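Long-range contact in Exo-beta-1,3-galactanase (Bifidobacterium bifidum, PDB 5FLW), which probably hydrolyses beta-1,3-galactan chains from their ends, as a family 43 glycoside hydrolase that releases galactose units: residues D3-H11 against W294-T302. Residues are numbered along the deposited sequence; the frame is centred on the assembly and turned at random.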
# COMPACT_ATOMS: atom_id res chain seq x y z
N ASP A 3 -20.21 -2.49 10.04
CA ASP A 3 -18.91 -2.71 9.37
C ASP A 3 -18.83 -4.10 8.80
O ASP A 3 -19.54 -4.99 9.24
CB ASP A 3 -17.78 -2.56 10.38
CG ASP A 3 -17.76 -1.21 11.04
OD1 ASP A 3 -17.80 -0.19 10.33
OD2 ASP A 3 -17.77 -1.18 12.30
N ARG A 4 -17.88 -4.30 7.91
CA ARG A 4 -17.65 -5.62 7.32
C ARG A 4 -16.22 -6.02 7.66
O ARG A 4 -15.27 -5.46 7.12
CB ARG A 4 -17.89 -5.64 5.81
CG ARG A 4 -17.86 -7.07 5.27
CD ARG A 4 -17.91 -7.17 3.76
NE ARG A 4 -18.05 -8.57 3.35
CZ ARG A 4 -18.02 -9.01 2.09
NH1 ARG A 4 -17.82 -8.16 1.08
NH2 ARG A 4 -18.16 -10.31 1.85
N PHE A 5 -16.07 -6.96 8.60
CA PHE A 5 -14.76 -7.39 9.06
C PHE A 5 -14.59 -8.89 8.85
O PHE A 5 -15.54 -9.67 8.95
CB PHE A 5 -14.54 -7.09 10.54
CG PHE A 5 -14.57 -5.63 10.88
CD1 PHE A 5 -13.91 -4.70 10.06
CD2 PHE A 5 -15.23 -5.19 12.03
CE1 PHE A 5 -13.92 -3.33 10.36
CE2 PHE A 5 -15.25 -3.85 12.38
CZ PHE A 5 -14.60 -2.89 11.53
N GLY A 6 -13.34 -9.28 8.60
CA GLY A 6 -12.95 -10.67 8.42
C GLY A 6 -12.19 -10.87 7.13
O GLY A 6 -11.53 -9.94 6.62
N ALA A 7 -12.26 -12.09 6.59
CA ALA A 7 -11.61 -12.47 5.35
C ALA A 7 -12.71 -12.74 4.31
O ALA A 7 -13.66 -13.47 4.59
CB ALA A 7 -10.77 -13.74 5.56
N PHE A 8 -12.58 -12.11 3.13
CA PHE A 8 -13.63 -12.24 2.13
C PHE A 8 -13.11 -11.74 0.79
O PHE A 8 -12.10 -11.01 0.71
CB PHE A 8 -14.91 -11.47 2.50
CG PHE A 8 -14.67 -10.04 2.89
CD1 PHE A 8 -14.60 -9.04 1.92
CD2 PHE A 8 -14.50 -9.68 4.24
CE1 PHE A 8 -14.37 -7.70 2.27
CE2 PHE A 8 -14.27 -8.34 4.60
CZ PHE A 8 -14.20 -7.35 3.62
N LEU A 9 -13.82 -12.15 -0.26
CA LEU A 9 -13.55 -11.65 -1.61
C LEU A 9 -14.53 -10.52 -1.90
O LEU A 9 -15.74 -10.77 -2.02
CB LEU A 9 -13.68 -12.78 -2.63
CG LEU A 9 -13.36 -12.35 -4.07
CD1 LEU A 9 -11.90 -11.90 -4.19
CD2 LEU A 9 -13.72 -13.46 -5.07
N PRO A 10 -14.07 -9.27 -2.01
CA PRO A 10 -15.01 -8.16 -2.23
C PRO A 10 -15.51 -8.12 -3.67
O PRO A 10 -14.87 -8.60 -4.61
CB PRO A 10 -14.16 -6.91 -1.93
CG PRO A 10 -12.73 -7.34 -2.24
CD PRO A 10 -12.67 -8.82 -1.88
N HIS A 11 -16.70 -7.51 -3.81
CA HIS A 11 -17.37 -7.26 -5.08
C HIS A 11 -17.75 -5.78 -5.15
O HIS A 11 -17.90 -5.11 -4.13
CB HIS A 11 -18.65 -8.14 -5.24
CG HIS A 11 -18.33 -9.60 -5.31
ND1 HIS A 11 -18.05 -10.34 -4.18
CD2 HIS A 11 -18.16 -10.44 -6.36
CE1 HIS A 11 -17.74 -11.58 -4.53
NE2 HIS A 11 -17.81 -11.67 -5.85
N TRP A 294 -8.58 -10.92 16.13
CA TRP A 294 -9.77 -11.48 15.50
C TRP A 294 -10.94 -11.51 16.49
O TRP A 294 -10.75 -11.54 17.71
CB TRP A 294 -9.48 -12.91 15.03
CG TRP A 294 -10.45 -13.48 14.06
CD1 TRP A 294 -11.53 -14.27 14.35
CD2 TRP A 294 -10.45 -13.30 12.63
NE1 TRP A 294 -12.19 -14.62 13.18
CE2 TRP A 294 -11.55 -14.03 12.11
CE3 TRP A 294 -9.62 -12.60 11.73
CZ2 TRP A 294 -11.85 -14.08 10.75
CZ3 TRP A 294 -9.91 -12.66 10.37
CH2 TRP A 294 -11.02 -13.40 9.89
N SER A 295 -12.15 -11.52 15.95
CA SER A 295 -13.37 -11.71 16.71
C SER A 295 -14.22 -12.79 16.06
O SER A 295 -14.27 -12.90 14.83
CB SER A 295 -14.15 -10.39 16.75
OG SER A 295 -15.48 -10.63 17.17
N ASP A 296 -14.91 -13.57 16.90
CA ASP A 296 -15.79 -14.65 16.45
C ASP A 296 -16.83 -14.20 15.45
O ASP A 296 -17.34 -15.02 14.67
CB ASP A 296 -16.61 -15.15 17.64
CG ASP A 296 -15.81 -16.00 18.56
OD1 ASP A 296 -14.72 -16.43 18.13
OD2 ASP A 296 -16.27 -16.23 19.71
N THR A 297 -17.27 -12.95 15.56
CA THR A 297 -18.31 -12.41 14.69
C THR A 297 -17.81 -12.10 13.27
O THR A 297 -18.63 -11.85 12.38
CB THR A 297 -18.90 -11.15 15.30
OG1 THR A 297 -17.88 -10.14 15.36
CG2 THR A 297 -19.40 -11.46 16.71
N TYR A 298 -16.50 -12.07 13.05
CA TYR A 298 -15.98 -11.76 11.72
C TYR A 298 -16.28 -12.90 10.74
O TYR A 298 -16.43 -14.06 11.11
CB TYR A 298 -14.48 -11.52 11.81
CG TYR A 298 -14.07 -10.30 12.63
CD1 TYR A 298 -15.02 -9.46 13.18
CD2 TYR A 298 -12.72 -10.00 12.82
CE1 TYR A 298 -14.66 -8.35 13.91
CE2 TYR A 298 -12.33 -8.87 13.53
CZ TYR A 298 -13.31 -8.05 14.08
OH TYR A 298 -12.94 -6.93 14.81
N GLU A 299 -16.36 -12.55 9.46
CA GLU A 299 -16.59 -13.55 8.43
C GLU A 299 -15.29 -14.17 7.93
O GLU A 299 -14.19 -13.65 8.14
CB GLU A 299 -17.43 -12.98 7.29
CG GLU A 299 -16.71 -12.04 6.40
CD GLU A 299 -17.67 -11.45 5.37
OE1 GLU A 299 -17.83 -12.05 4.31
OE2 GLU A 299 -18.27 -10.39 5.66
N GLY A 300 -15.41 -15.31 7.26
CA GLY A 300 -14.24 -16.04 6.81
C GLY A 300 -13.51 -16.69 7.99
O GLY A 300 -14.00 -16.72 9.11
N THR A 301 -12.29 -17.17 7.72
CA THR A 301 -11.53 -17.93 8.71
C THR A 301 -10.16 -17.30 8.91
O THR A 301 -9.63 -16.62 8.03
CB THR A 301 -11.36 -19.40 8.30
OG1 THR A 301 -10.87 -19.48 6.96
CG2 THR A 301 -12.70 -20.13 8.38
N THR A 302 -9.61 -17.52 10.12
CA THR A 302 -8.31 -16.96 10.49
C THR A 302 -7.16 -17.52 9.66
O THR A 302 -6.09 -16.91 9.59
CB THR A 302 -8.05 -17.18 11.98
OG1 THR A 302 -8.07 -18.59 12.24
CG2 THR A 302 -9.16 -16.55 12.81
O HOH W 1 -18.31 -9.29 8.34
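Glu299 uses its backbone and its carboxylate to bind the segment 3-11. Its N donates to Phe5 O at 3.0 Å, in the carbonyl plane, and its O accepts Ala7 N at 2.9 Å, with that donor 42° out of the carbonyl plane; together these two bonds make a single beta bridge with Gly6. With its chain extended from CG to NE, Arg4 NE donates to Glu299 OE2 at 2.9 Å and Arg4 NH2 to Glu299 OE1 at 3.0 Å, a side-on salt bridge. The near-linear NE bond (171°) lies in the guanidinium plane but reaches OE2 from above the carboxylate plane, since the two groups are turned 50° apart. OE2 also accepts from a water that donates to Phe5 O as well, giving that carbonyl two donors. Phe8 CD1 lies over the guanidinium, which is nearly flat on the ring; this probably helps fix its plane, with the Glu299 bonds. Replacing Arg4 by alanine removes both guanidinium donors and is likely to leave the Glu299 carboxylate without its charge partner and held less firmly, with the water on OE2 remaining. Beyond the bridge, Phe5 CB sits over the face of the Tyr298 ring, 3.6 Å from its centroid. Trp294 CH2 approaches Gly6 CA at 3.7 Å; a CB there would collide with Glu299 O, and the backbone angles of Gly6 themselves call for glycine. Gly6 and Phe8 also pair with Gln280 and Ile278 through backbone hydrogen bonds, placing 3-11 beside strand 278-286. The arrangement joins the two chain ends next to the last blade, consistent with closure of the five-bladed beta-propeller of family 43 enzymes.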